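PDB 2HF9: probable hydrogenase nickel incorporation protein hypB, which binds GTP, forms a homodimer, and probably uses a low GTPase activity to insert nickel into the metal centre of [NiFe] hydrogenases. Local coordinates for residues 69-74 with 108-113; 94-97 with 101-104; 124-129 with 136-141; 166-171 with 212-217. One frame throughout, in Å; residues are numbered along the deposited sequence.

Contact 1 of 4, residues 69-74 with 108-113; sequences ACIAGD and GHALED. With ZN (zinc ion), chain D.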
loop_
_atom_site.group_PDB
_atom_site.type_symbol
_atom_site.label_atom_id
_atom_site.label_comp_id
_atom_site.label_asym_id
_atom_site.label_seq_id
_atom_site.Cartn_x
_atom_site.Cartn_y
_atom_site.Cartn_z
ATOM N N ALA A 69 -21.139 14.258 1.756
ATOM C CA ALA A 69 -21.113 13.047 2.566
ATOM C C ALA A 69 -19.862 12.256 2.227
ATOM O O ALA A 69 -19.319 12.386 1.126
ATOM C CB ALA A 69 -22.351 12.202 2.310
ATOM N N CYS A 70 -19.412 11.443 3.179
ATOM C CA CYS A 70 -18.293 10.534 2.962
ATOM C C CYS A 70 -18.603 9.101 3.368
ATOM O O CYS A 70 -19.415 8.851 4.263
ATOM C CB CYS A 70 -17.056 10.999 3.730
ATOM S SG CYS A 70 -16.488 12.641 3.290
ATOM N N ILE A 71 -17.944 8.174 2.684
ATOM C CA ILE A 71 -17.861 6.783 3.100
ATOM C C ILE A 71 -16.376 6.501 3.311
ATOM O O ILE A 71 -15.569 6.665 2.391
ATOM C CB ILE A 71 -18.462 5.818 2.038
ATOM C CG1 ILE A 71 -19.982 5.991 1.958
ATOM C CG2 ILE A 71 -18.108 4.360 2.360
ATOM C CD1 ILE A 71 -20.624 5.425 0.683
ATOM N N ALA A 72 -16.020 6.108 4.527
ATOM C CA ALA A 72 -14.633 5.827 4.873
ATOM C C ALA A 72 -14.466 4.348 5.177
ATOM O O ALA A 72 -14.944 3.858 6.206
ATOM C CB ALA A 72 -14.196 6.671 6.061
ATOM N N GLY A 73 -13.800 3.642 4.269
ATOM C CA GLY A 73 -13.540 2.221 4.444
ATOM C C GLY A 73 -12.090 1.932 4.785
ATOM O O GLY A 73 -11.178 2.393 4.101
ATOM N N ASP A 74 -11.884 1.179 5.859
ATOM C CA ASP A 74 -10.562 0.664 6.229
ATOM C C ASP A 74 -10.740 -0.425 7.279
ATOM O O ASP A 74 -11.848 -0.622 7.772
ATOM C CB ASP A 74 -9.659 1.784 6.755
ATOM C CG ASP A 74 -8.176 1.430 6.692
ATOM O OD1 ASP A 74 -7.799 0.415 6.062
ATOM O OD2 ASP A 74 -7.377 2.174 7.287
ATOM N N GLY A 108 -23.396 0.155 -1.671
ATOM C CA GLY A 108 -24.852 0.221 -1.821
ATOM C C GLY A 108 -25.581 0.328 -0.494
ATOM O O GLY A 108 -26.469 1.171 -0.329
ATOM N N HIS A 109 -25.189 -0.513 0.458
ATOM C CA HIS A 109 -25.773 -0.504 1.802
ATOM C C HIS A 109 -25.378 0.723 2.617
ATOM O O HIS A 109 -26.167 1.221 3.420
ATOM C CB HIS A 109 -25.419 -1.790 2.547
ATOM C CG HIS A 109 -26.186 -2.981 2.068
ATOM N ND1 HIS A 109 -27.553 -3.086 2.215
ATOM C CD2 HIS A 109 -25.788 -4.102 1.422
ATOM C CE1 HIS A 109 -27.963 -4.226 1.689
ATOM N NE2 HIS A 109 -26.912 -4.863 1.202
ATOM N N ALA A 110 -24.157 1.209 2.406
ATOM C CA ALA A 110 -23.725 2.461 3.028
ATOM C C ALA A 110 -24.637 3.612 2.595
ATOM O O ALA A 110 -24.980 4.475 3.408
ATOM C CB ALA A 110 -22.272 2.758 2.688
ATOM N N LEU A 111 -25.042 3.600 1.323
ATOM C CA LEU A 111 -25.948 4.609 0.763
ATOM C C LEU A 111 -27.302 4.673 1.474
ATOM O O LEU A 111 -27.938 5.725 1.508
ATOM C CB LEU A 111 -26.156 4.394 -0.743
ATOM C CG LEU A 111 -24.947 4.515 -1.678
ATOM C CD1 LEU A 111 -25.351 4.273 -3.123
ATOM C CD2 LEU A 111 -24.272 5.865 -1.536
ATOM N N GLU A 112 -27.727 3.545 2.041
ATOM C CA GLU A 112 -28.981 3.472 2.796
ATOM C C GLU A 112 -28.922 4.287 4.094
ATOM O O GLU A 112 -29.960 4.714 4.607
ATOM C CB GLU A 112 -29.362 2.010 3.073
ATOM C CG GLU A 112 -29.659 1.194 1.807
ATOM C CD GLU A 112 -29.682 -0.314 2.041
ATOM O OE1 GLU A 112 -29.363 -0.770 3.160
ATOM O OE2 GLU A 112 -30.016 -1.048 1.092
ATOM N N ASP A 113 -27.711 4.515 4.603
ATOM C CA ASP A 113 -27.506 5.308 5.822
ATOM C C ASP A 113 -27.345 6.814 5.562
ATOM O O ASP A 113 -27.103 7.592 6.491
ATOM C CB ASP A 113 -26.309 4.771 6.615
ATOM C CG ASP A 113 -26.631 3.499 7.379
ATOM O OD1 ASP A 113 -27.799 3.316 7.794
ATOM O OD2 ASP A 113 -25.712 2.680 7.575
HETATM ZN ZN ZN D . -26.622 -6.902 0.343
#
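Ile71 reaches from strand 68-74 to the methyl of Ala110 on helix 104-111. Its CD1 lies 3.7 Å from Ala110 CB. CG1 of Ile71 also approaches that methyl, at 4.0 Å from Ala110 CB. CG1 of Ile71 is anti to the carbonyl carbon (chi1 -69°), and chi2 near 162° extends the chain, so CD1 is the atom carried out to the helix. The other branch, CG2, stays over the sheet beside Leu94. Leu111 makes a looser second contact. Its CD2 stands 4.3 Å from Ile71 CD1, and the same side chain touches Leu122 on strand 121-125. The small side chain of Ala110 is consistent with the close approach: the Ile71 and Ala110 CA atoms are 7.3 Å apart. All three touching residues are buried, and no hydrogen bond joins the two segments.

His109 precedes Ala110 but does not touch the strand. Its NE2 binds a zinc ion at 2.2 Å, and His105 supplies a second ligand from the same helix. ND1 of His109 donates to Glu112 OE1 over 3.1 Å, close to straight at 167°. The carboxylate oxygen lies in the imidazole plane, while ND1 meets it from above the carboxylate plane. This bond restrains rotation of the ring and would probably make NE2 a stronger donor to the zinc.

Strand 68-74 lies between strands 90-95 and 121-125 in the sheet. Helix 104-111 connects those two in the chain and passes over the strand between them, as in a beta-alpha-beta crossover of a P-loop NTPase fold.

Contact 2 of 4, residues 94-97 with 101-104; sequences LNTG and HLDA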
loop_
_atom_site.group_PDB
_atom_site.type_symbol
_atom_site.label_atom_id
_atom_site.label_comp_id
_atom_site.label_asym_id
_atom_site.label_seq_id
_atom_site.Cartn_x
_atom_site.Cartn_y
_atom_site.Cartn_z
ATOM N N LEU A 94 -16.963 2.148 7.198
ATOM C CA LEU A 94 -17.033 0.743 6.821
ATOM C C LEU A 94 -15.774 0.015 7.267
ATOM O O LEU A 94 -14.689 0.236 6.722
ATOM C CB LEU A 94 -17.248 0.582 5.306
ATOM C CG LEU A 94 -18.603 0.964 4.696
ATOM C CD1 LEU A 94 -18.559 0.846 3.175
ATOM C CD2 LEU A 94 -19.745 0.119 5.262
ATOM N N ASN A 95 -15.918 -0.834 8.279
ATOM C CA ASN A 95 -14.827 -1.689 8.714
ATOM C C ASN A 95 -14.704 -2.837 7.722
ATOM O O ASN A 95 -15.598 -3.682 7.612
ATOM C CB ASN A 95 -15.056 -2.197 10.138
ATOM C CG ASN A 95 -15.024 -1.081 11.173
ATOM O OD1 ASN A 95 -14.090 -0.283 11.220
ATOM N ND2 ASN A 95 -16.044 -1.037 12.025
ATOM N N THR A 96 -13.596 -2.846 6.987
ATOM C CA THR A 96 -13.473 -3.671 5.789
ATOM C C THR A 96 -12.823 -5.031 6.019
ATOM O O THR A 96 -12.647 -5.799 5.074
ATOM C CB THR A 96 -12.717 -2.918 4.670
ATOM O OG1 THR A 96 -11.454 -2.470 5.168
ATOM C CG2 THR A 96 -13.523 -1.715 4.194
ATOM N N GLY A 97 -12.476 -5.326 7.270
ATOM C CA GLY A 97 -11.861 -6.606 7.629
ATOM C C GLY A 97 -10.613 -6.902 6.824
ATOM O O GLY A 97 -9.730 -6.055 6.701
ATOM N N HIS A 101 -10.226 -4.218 -0.770
ATOM C CA HIS A 101 -10.986 -3.281 -1.595
ATOM C C HIS A 101 -12.399 -3.133 -1.034
ATOM O O HIS A 101 -12.907 -4.040 -0.374
ATOM C CB HIS A 101 -11.070 -3.785 -3.041
ATOM C CG HIS A 101 -11.833 -5.066 -3.192
ATOM N ND1 HIS A 101 -11.234 -6.305 -3.115
ATOM C CD2 HIS A 101 -13.151 -5.299 -3.403
ATOM C CE1 HIS A 101 -12.147 -7.245 -3.281
ATOM N NE2 HIS A 101 -13.319 -6.661 -3.454
ATOM N N LEU A 102 -13.023 -1.987 -1.291
ATOM C CA LEU A 102 -14.468 -1.860 -1.135
ATOM C C LEU A 102 -15.122 -2.447 -2.382
ATOM O O LEU A 102 -14.470 -2.582 -3.416
ATOM C CB LEU A 102 -14.876 -0.390 -0.980
ATOM C CG LEU A 102 -14.519 0.360 0.307
ATOM C CD1 LEU A 102 -14.839 1.831 0.138
ATOM C CD2 LEU A 102 -15.258 -0.203 1.502
ATOM N N ASP A 103 -16.402 -2.797 -2.289
ATOM C CA ASP A 103 -17.165 -3.223 -3.468
ATOM C C ASP A 103 -18.507 -2.487 -3.552
ATOM O O ASP A 103 -18.898 -1.803 -2.610
ATOM C CB ASP A 103 -17.316 -4.757 -3.521
ATOM C CG ASP A 103 -18.189 -5.323 -2.399
ATOM O OD1 ASP A 103 -18.911 -4.562 -1.729
ATOM O OD2 ASP A 103 -18.157 -6.558 -2.198
ATOM N N ALA A 104 -19.198 -2.612 -4.683
ATOM C CA ALA A 104 -20.478 -1.922 -4.885
ATOM C C ALA A 104 -21.555 -2.354 -3.885
ATOM O O ALA A 104 -22.406 -1.550 -3.495
ATOM C CB ALA A 104 -20.967 -2.117 -6.306
#
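The connection from strand 90-95 to helix 104-111 closes on itself where Leu102 meets Leu94 and Thr96. The linker carries His101, a zinc ligand by experiment and a nickel ligand by similarity. The contact is apolar and small, and one methyl serves both partners. Leu102 CD2 lies 3.5 Å from Thr96 CG2. It lies 3.8 Å from Leu94 CD1.

Leu102 has CD1 anti to CA (chi2 172°), so its other branch, CD2, is turned towards the end of strand 90-95. Leu94 has nearly the same torsions but touches with CD1, its extended branch. The two leucines meet at a slant. Thr96 crosses Leu102 at about a right angle and offers its methyl rather than its hydroxyl. With OG1 held between the backbone N and the carbonyl carbon (chi1 55°), CG2 faces the leucine.

His101 points away from residues 94-97. Its ring stacks with Phe136 and its side chain touches Cys132, another residue of the experimentally known zinc site. Here Cys132 is joined in a disulfide to Cys100.

Asp103 is the N-cap of helix 104-111, its OD1 accepting from Leu106 N. The start of that helix is also tied to helix 18-35, where Asn22 accepts from Ala104 N. Strand 68-74 flanks the other segment, through backbone bonds from Asp74 and Ala72. Leu102 itself reaches on to Leu138 and to Ile124 of strand 121-125.

Contact 3 of 4, residues 124-129 with 136-141; sequences IENVGN and FDLGTH. With MG (magnesium ion), chain C; GSP (5'-guanosine-diphosphate-monothiophosphate), chain E.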
loop_
_atom_site.group_PDB
_atom_site.type_symbol
_atom_site.label_atom_id
_atom_site.label_comp_id
_atom_site.label_asym_id
_atom_site.label_seq_id
_atom_site.Cartn_x
_atom_site.Cartn_y
_atom_site.Cartn_z
ATOM N N ILE A 124 -15.812 8.794 -1.373
ATOM C CA ILE A 124 -15.566 7.473 -0.810
ATOM C C ILE A 124 -14.068 7.220 -0.703
ATOM O O ILE A 124 -13.366 7.214 -1.718
ATOM C CB ILE A 124 -16.202 6.350 -1.668
ATOM C CG1 ILE A 124 -17.679 6.643 -1.957
ATOM C CG2 ILE A 124 -16.017 4.987 -0.990
ATOM C CD1 ILE A 124 -18.361 5.577 -2.812
ATOM N N GLU A 125 -13.575 7.023 0.519
ATOM C CA GLU A 125 -12.183 6.623 0.684
ATOM C C GLU A 125 -12.073 5.108 0.687
ATOM O O GLU A 125 -12.492 4.442 1.635
ATOM C CB GLU A 125 -11.539 7.211 1.939
ATOM C CG GLU A 125 -10.050 6.891 2.016
ATOM C CD GLU A 125 -9.320 7.671 3.080
ATOM O OE1 GLU A 125 -9.822 8.729 3.498
ATOM O OE2 GLU A 125 -8.236 7.226 3.513
ATOM N N ASN A 126 -11.514 4.583 -0.398
ATOM C CA ASN A 126 -11.300 3.159 -0.558
ATOM C C ASN A 126 -10.175 2.692 0.360
ATOM O O ASN A 126 -9.479 3.511 0.968
ATOM C CB ASN A 126 -10.945 2.864 -2.017
ATOM C CG ASN A 126 -11.516 1.553 -2.508
ATOM O OD1 ASN A 126 -11.464 0.530 -1.818
ATOM N ND2 ASN A 126 -12.052 1.572 -3.719
ATOM N N VAL A 127 -9.985 1.383 0.464
ATOM C CA VAL A 127 -8.877 0.866 1.268
ATOM C C VAL A 127 -7.549 1.159 0.549
ATOM O O VAL A 127 -7.506 1.208 -0.682
ATOM C CB VAL A 127 -9.033 -0.642 1.599
ATOM C CG1 VAL A 127 -10.487 -0.992 1.937
ATOM C CG2 VAL A 127 -8.548 -1.487 0.462
ATOM N N GLY A 128 -6.486 1.389 1.320
ATOM C CA GLY A 128 -5.164 1.687 0.756
ATOM C C GLY A 128 -4.502 0.462 0.155
ATOM O O GLY A 128 -3.990 -0.391 0.879
ATOM N N ASN A 129 -4.516 0.389 -1.176
ATOM C CA ASN A 129 -4.071 -0.777 -1.934
ATOM C C ASN A 129 -4.086 -0.392 -3.407
ATOM O O ASN A 129 -5.079 0.161 -3.890
ATOM C CB ASN A 129 -5.022 -1.966 -1.699
ATOM C CG ASN A 129 -4.431 -3.311 -2.136
ATOM O OD1 ASN A 129 -4.089 -3.516 -3.302
ATOM N ND2 ASN A 129 -4.338 -4.242 -1.194
ATOM N N PHE A 136 -12.775 -3.354 -9.030
ATOM C CA PHE A 136 -14.057 -3.192 -8.343
ATOM C C PHE A 136 -14.651 -1.786 -8.419
ATOM O O PHE A 136 -14.360 -0.921 -7.589
ATOM C CB PHE A 136 -13.967 -3.691 -6.899
ATOM C CG PHE A 136 -13.918 -5.189 -6.784
ATOM C CD1 PHE A 136 -12.698 -5.864 -6.796
ATOM C CD2 PHE A 136 -15.093 -5.927 -6.678
ATOM C CE1 PHE A 136 -12.653 -7.260 -6.701
ATOM C CE2 PHE A 136 -15.056 -7.318 -6.581
ATOM C CZ PHE A 136 -13.835 -7.982 -6.591
ATOM N N ASP A 137 -15.486 -1.588 -9.438
ATOM C CA ASP A 137 -16.309 -0.393 -9.608
ATOM C C ASP A 137 -17.277 -0.289 -8.426
ATOM O O ASP A 137 -17.989 -1.248 -8.111
ATOM C CB ASP A 137 -17.070 -0.510 -10.938
ATOM C CG ASP A 137 -17.956 0.692 -11.246
ATOM O OD1 ASP A 137 -18.037 1.644 -10.438
ATOM O OD2 ASP A 137 -18.592 0.671 -12.325
ATOM N N LEU A 138 -17.282 0.865 -7.764
ATOM C CA LEU A 138 -18.123 1.078 -6.584
ATOM C C LEU A 138 -19.494 1.660 -6.931
ATOM O O LEU A 138 -20.386 1.720 -6.080
ATOM C CB LEU A 138 -17.416 1.990 -5.570
ATOM C CG LEU A 138 -16.046 1.575 -5.016
ATOM C CD1 LEU A 138 -15.629 2.495 -3.874
ATOM C CD2 LEU A 138 -16.038 0.136 -4.548
ATOM N N GLY A 139 -19.655 2.078 -8.183
ATOM C CA GLY A 139 -20.854 2.790 -8.615
ATOM C C GLY A 139 -20.675 4.292 -8.515
ATOM O O GLY A 139 -21.641 5.029 -8.332
ATOM N N THR A 140 -19.427 4.736 -8.631
ATOM C CA THR A 140 -19.088 6.157 -8.574
ATOM C C THR A 140 -19.051 6.747 -9.981
ATOM O O THR A 140 -18.997 6.014 -10.974
ATOM C CB THR A 140 -17.721 6.387 -7.873
ATOM O OG1 THR A 140 -16.700 5.638 -8.547
ATOM C CG2 THR A 140 -17.781 5.943 -6.424
ATOM N N HIS A 141 -19.089 8.073 -10.058
ATOM C CA HIS A 141 -18.965 8.779 -11.329
ATOM C C HIS A 141 -17.510 8.884 -11.777
ATOM O O HIS A 141 -17.208 8.721 -12.960
ATOM C CB HIS A 141 -19.616 10.159 -11.238
ATOM C CG HIS A 141 -21.094 10.098 -11.013
ATOM N ND1 HIS A 141 -21.654 10.054 -9.755
ATOM C CD2 HIS A 141 -22.123 10.033 -11.888
ATOM C CE1 HIS A 141 -22.969 9.982 -9.865
ATOM N NE2 HIS A 141 -23.279 9.966 -11.149
HETATM MG MG MG C . -6.956 7.782 5.138
HETATM P PG GSP E . -4.551 5.685 4.853
HETATM O O3B GSP E . -3.666 6.983 4.500
HETATM S S1G GSP E . -4.237 4.439 3.704
HETATM O O2G GSP E . -4.113 5.244 6.261
HETATM O O3G GSP E . -6.037 6.079 4.869
HETATM P PB GSP E . -4.175 8.230 3.612
HETATM O O1B GSP E . -3.887 7.946 2.191
HETATM O O2B GSP E . -5.585 8.587 3.855
HETATM P PA GSP E . -3.286 10.557 5.118
HETATM O O1A GSP E . -4.229 11.606 4.663
HETATM O O2A GSP E . -3.654 10.024 6.454
HETATM O O3A GSP E . -3.122 9.379 4.032
HETATM O "O5'" GSP E . -1.805 11.168 5.086
HETATM C "C5'" GSP E . -0.682 10.380 5.431
HETATM C "C4'" GSP E . 0.423 11.272 5.988
HETATM O "O4'" GSP E . 0.993 12.063 4.959
HETATM C "C3'" GSP E . -0.063 12.241 7.053
HETATM O "O3'" GSP E . 0.957 12.294 8.024
HETATM C "C2'" GSP E . -0.169 13.567 6.330
HETATM O "O2'" GSP E . 0.080 14.657 7.177
HETATM C "C1'" GSP E . 0.925 13.442 5.289
HETATM N N9 GSP E . 0.719 14.160 4.021
HETATM C C8 GSP E . -0.325 14.043 3.135
HETATM N N7 GSP E . -0.067 14.849 2.080
HETATM C C5 GSP E . 1.125 15.458 2.273
HETATM C C6 GSP E . 1.860 16.367 1.513
HETATM O O6 GSP E . 1.432 16.763 0.431
HETATM N N1 GSP E . 3.082 16.813 1.986
HETATM C C2 GSP E . 3.565 16.366 3.205
HETATM N N2 GSP E . 4.735 16.802 3.659
HETATM N N3 GSP E . 2.834 15.462 3.954
HETATM C C4 GSP E . 1.635 15.019 3.487
HETATM O O HOH W 1 -12.688 -1.031 -5.139
HETATM O O HOH W 2 -5.779 8.338 6.712
#
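Apolar contacts carry the join between Ile124 and the loop 136-141. Ile124 splits its branches between two partners: its CG2 lies 3.8 Å from Leu138 CD1, and its CD1 lies 3.7 Å from Thr140 CG2. Thr140 presents that methyl because CG2 is anti to its carbonyl carbon (chi1 56° for OG1). Leu138 CD1 also packs beside the amide of Asn126, 3.7 Å from ND2.

Hydrogen bonds fix that amide. Asn126 OD1 accepts from Val127 N over 2.9 Å, in the carbonyl plane and on a lone pair, but the N-H is bent at 139°. OD1 takes a second bond from Leu102 N. ND2 donates to Asp42 OD1 and to a water, 3.0 Å away. The same water lies within hydrogen-bonding distance of Phe136 O and so links the two segments, though its protons have other possible acceptors. Within the loop, Asp137 OD1 accepts from Gly139 N at 2.8 Å, an Asx turn. Asp137 OD2 has a salt bridge to Arg30.

Metal coordination lies on the other side of the strand. Glu125 points away from the loop, its extended chain bringing OE2 to within 2.1 Å of the magnesium ion. Thr52, Asp80, a water and two phosphate oxygens of the GTP analogue, O3G and O2B, complete the site.

The consequence is a strand end with two chemically different sides. One side holds the magnesium at the triphosphate. The other buries a polar amide whose oxygen and nitrogen each have two partners, which should fix its orientation.

Contact 4 of 4, residues 166-171 with 212-217; sequences ADLIVI and DKVLEF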
loop_
_atom_site.group_PDB
_atom_site.type_symbol
_atom_site.label_atom_id
_atom_site.label_comp_id
_atom_site.label_asym_id
_atom_site.label_seq_id
_atom_site.Cartn_x
_atom_site.Cartn_y
_atom_site.Cartn_z
ATOM N N ALA A 166 -8.108 5.108 -13.502
ATOM C CA ALA A 166 -8.229 6.442 -12.920
ATOM C C ALA A 166 -8.713 7.484 -13.924
ATOM O O ALA A 166 -8.314 7.472 -15.094
ATOM C CB ALA A 166 -6.902 6.872 -12.318
ATOM N N ASP A 167 -9.578 8.377 -13.450
ATOM C CA ASP A 167 -9.984 9.563 -14.194
ATOM C C ASP A 167 -9.090 10.739 -13.802
ATOM O O ASP A 167 -8.854 11.656 -14.597
ATOM C CB ASP A 167 -11.445 9.890 -13.898
ATOM C CG ASP A 167 -12.386 8.781 -14.339
ATOM O OD1 ASP A 167 -12.505 8.558 -15.558
ATOM O OD2 ASP A 167 -13.000 8.136 -13.464
ATOM N N LEU A 168 -8.610 10.697 -12.562
ATOM C CA LEU A 168 -7.641 11.652 -12.056
ATOM C C LEU A 168 -6.520 10.906 -11.347
ATOM O O LEU A 168 -6.773 10.051 -10.497
ATOM C CB LEU A 168 -8.296 12.651 -11.089
ATOM C CG LEU A 168 -7.361 13.580 -10.302
ATOM C CD1 LEU A 168 -6.659 14.586 -11.212
ATOM C CD2 LEU A 168 -8.088 14.291 -9.162
ATOM N N ILE A 169 -5.284 11.240 -11.707
ATOM C CA ILE A 169 -4.115 10.721 -11.015
ATOM C C ILE A 169 -3.439 11.877 -10.275
ATOM O O ILE A 169 -3.021 12.873 -10.881
ATOM C CB ILE A 169 -3.147 10.003 -11.980
ATOM C CG1 ILE A 169 -3.833 8.768 -12.581
ATOM C CG2 ILE A 169 -1.868 9.595 -11.253
ATOM C CD1 ILE A 169 -3.198 8.216 -13.849
ATOM N N VAL A 170 -3.379 11.743 -8.955
ATOM C CA VAL A 170 -2.770 12.745 -8.088
ATOM C C VAL A 170 -1.410 12.243 -7.608
ATOM O O VAL A 170 -1.309 11.189 -6.972
ATOM C CB VAL A 170 -3.681 13.070 -6.874
ATOM C CG1 VAL A 170 -3.011 14.069 -5.938
ATOM C CG2 VAL A 170 -5.025 13.609 -7.351
ATOM N N ILE A 171 -0.368 12.989 -7.959
ATOM C CA ILE A 171 0.976 12.735 -7.467
ATOM C C ILE A 171 1.184 13.711 -6.316
ATOM O O ILE A 171 1.480 14.899 -6.523
ATOM C CB ILE A 171 2.038 12.895 -8.584
ATOM C CG1 ILE A 171 1.742 11.922 -9.737
ATOM C CG2 ILE A 171 3.446 12.655 -8.037
ATOM C CD1 ILE A 171 2.292 12.351 -11.091
ATOM N N ASP A 212 -5.790 23.738 -6.600
ATOM C CA ASP A 212 -6.684 24.384 -7.571
ATOM C C ASP A 212 -7.085 23.424 -8.703
ATOM O O ASP A 212 -8.237 23.414 -9.130
ATOM C CB ASP A 212 -6.027 25.656 -8.140
ATOM C CG ASP A 212 -6.927 26.408 -9.117
ATOM O OD1 ASP A 212 -8.077 26.726 -8.752
ATOM O OD2 ASP A 212 -6.476 26.692 -10.248
ATOM N N LYS A 213 -6.131 22.617 -9.166
ATOM C CA LYS A 213 -6.375 21.643 -10.233
ATOM C C LYS A 213 -7.243 20.461 -9.788
ATOM O O LYS A 213 -7.980 19.897 -10.598
ATOM C CB LYS A 213 -5.053 21.138 -10.831
ATOM C CG LYS A 213 -4.117 22.233 -11.360
ATOM C CD LYS A 213 -4.775 23.116 -12.423
ATOM C CE LYS A 213 -4.803 22.446 -13.791
ATOM N NZ LYS A 213 -5.470 23.320 -14.811
ATOM N N VAL A 214 -7.156 20.083 -8.512
ATOM C CA VAL A 214 -8.031 19.026 -7.982
ATOM C C VAL A 214 -9.465 19.557 -7.886
ATOM O O VAL A 214 -10.406 18.894 -8.322
ATOM C CB VAL A 214 -7.558 18.468 -6.610
ATOM C CG1 VAL A 214 -8.442 17.287 -6.172
ATOM C CG2 VAL A 214 -6.090 18.034 -6.671
ATOM N N LEU A 215 -9.622 20.757 -7.327
ATOM C CA LEU A 215 -10.930 21.415 -7.271
ATOM C C LEU A 215 -11.540 21.541 -8.662
ATOM O O LEU A 215 -12.731 21.296 -8.847
ATOM C CB LEU A 215 -10.826 22.795 -6.618
ATOM C CG LEU A 215 -10.598 22.854 -5.109
ATOM C CD1 LEU A 215 -10.274 24.283 -4.690
ATOM C CD2 LEU A 215 -11.805 22.325 -4.337
ATOM N N GLU A 216 -10.710 21.914 -9.634
ATOM C CA GLU A 216 -11.124 22.015 -11.028
ATOM C C GLU A 216 -11.702 20.691 -11.533
ATOM O O GLU A 216 -12.768 20.670 -12.159
ATOM C CB GLU A 216 -9.937 22.435 -11.898
ATOM C CG GLU A 216 -10.280 22.626 -13.361
ATOM C CD GLU A 216 -9.059 22.909 -14.211
ATOM O OE1 GLU A 216 -7.949 23.054 -13.652
ATOM O OE2 GLU A 216 -9.206 22.985 -15.443
ATOM N N PHE A 217 -10.998 19.595 -11.249
ATOM C CA PHE A 217 -11.461 18.262 -11.632
ATOM C C PHE A 217 -12.811 17.922 -11.009
ATOM O O PHE A 217 -13.691 17.403 -11.698
ATOM C CB PHE A 217 -10.431 17.176 -11.280
ATOM C CG PHE A 217 -10.917 15.777 -11.556
ATOM C CD1 PHE A 217 -10.834 15.239 -12.838
ATOM C CD2 PHE A 217 -11.486 15.007 -10.541
ATOM C CE1 PHE A 217 -11.298 13.949 -13.105
ATOM C CE2 PHE A 217 -11.954 13.714 -10.802
ATOM C CZ PHE A 217 -11.860 13.189 -12.088
#
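The Phe217 ring lies flat against Leu168, whose CB sits over the middle of one face. The distance from Leu168 CB to the Phe217 ring centroid is 3.7 Å, only 8° off the ring normal, a clear CH-pi contact. The two side chains run antiparallel, each passing alongside the other. Leu168 has CG anti to its backbone N (chi1 171°), and its CD2 continues as the extended branch. That methyl runs back towards the root of the ring, 3.7 Å from Phe217 CD2. It also meets Val214 one turn earlier on the helix, with Leu168 CD2 to Val214 CG1 at 4.2 Å.

Strand 168-172 belongs to the parallel sheet of the nucleotide-binding fold, and helix 211-224 follows strand 199-202, the outermost strand on that side within this chain. The helix thus folds back over its inner neighbour. Val214 also touches Leu54 and Leu58 of helix 51-62, so the two helices share this face of the sheet. Leu168 touches Val201 on the outer strand.

Asp167 adds the far rim of the ring. Its CB lies 3.8 Å from Phe217 CZ, and its carbonyl O approaches Phe217 CE1 obliquely. The carboxylate turns off elsewhere, with OD2 accepting from Arg143 N. On the exposed side of the helix, Lys213 NZ forms a salt bridge of 2.7 Å with Glu216 OE1, on the syn lone pair.

Contacts 1, 2 and 3 cluster on one part of the sheet, with centres 9 to 11 Å apart. Contact 2 is nested within the loop closed by contact 1. Backbone bonds tie contact 1 to the other two: Ala72 O to Leu94 N at 2.8 Å joins contacts 1 and 2, and Ile71 O to Glu125 N at 2.8 Å joins contacts 1 and 3. Contacts 2 and 3 also pack together, with His101 N 3.4 Å from Val127 CG2. Contact 3 reaches the magnesium and triphosphate, whereas contact 1 carries a zinc ligand. Contact 4 lies on the same sheet, its centre about 22 Å from that of contact 1 and about 16 Å from that of contact 3.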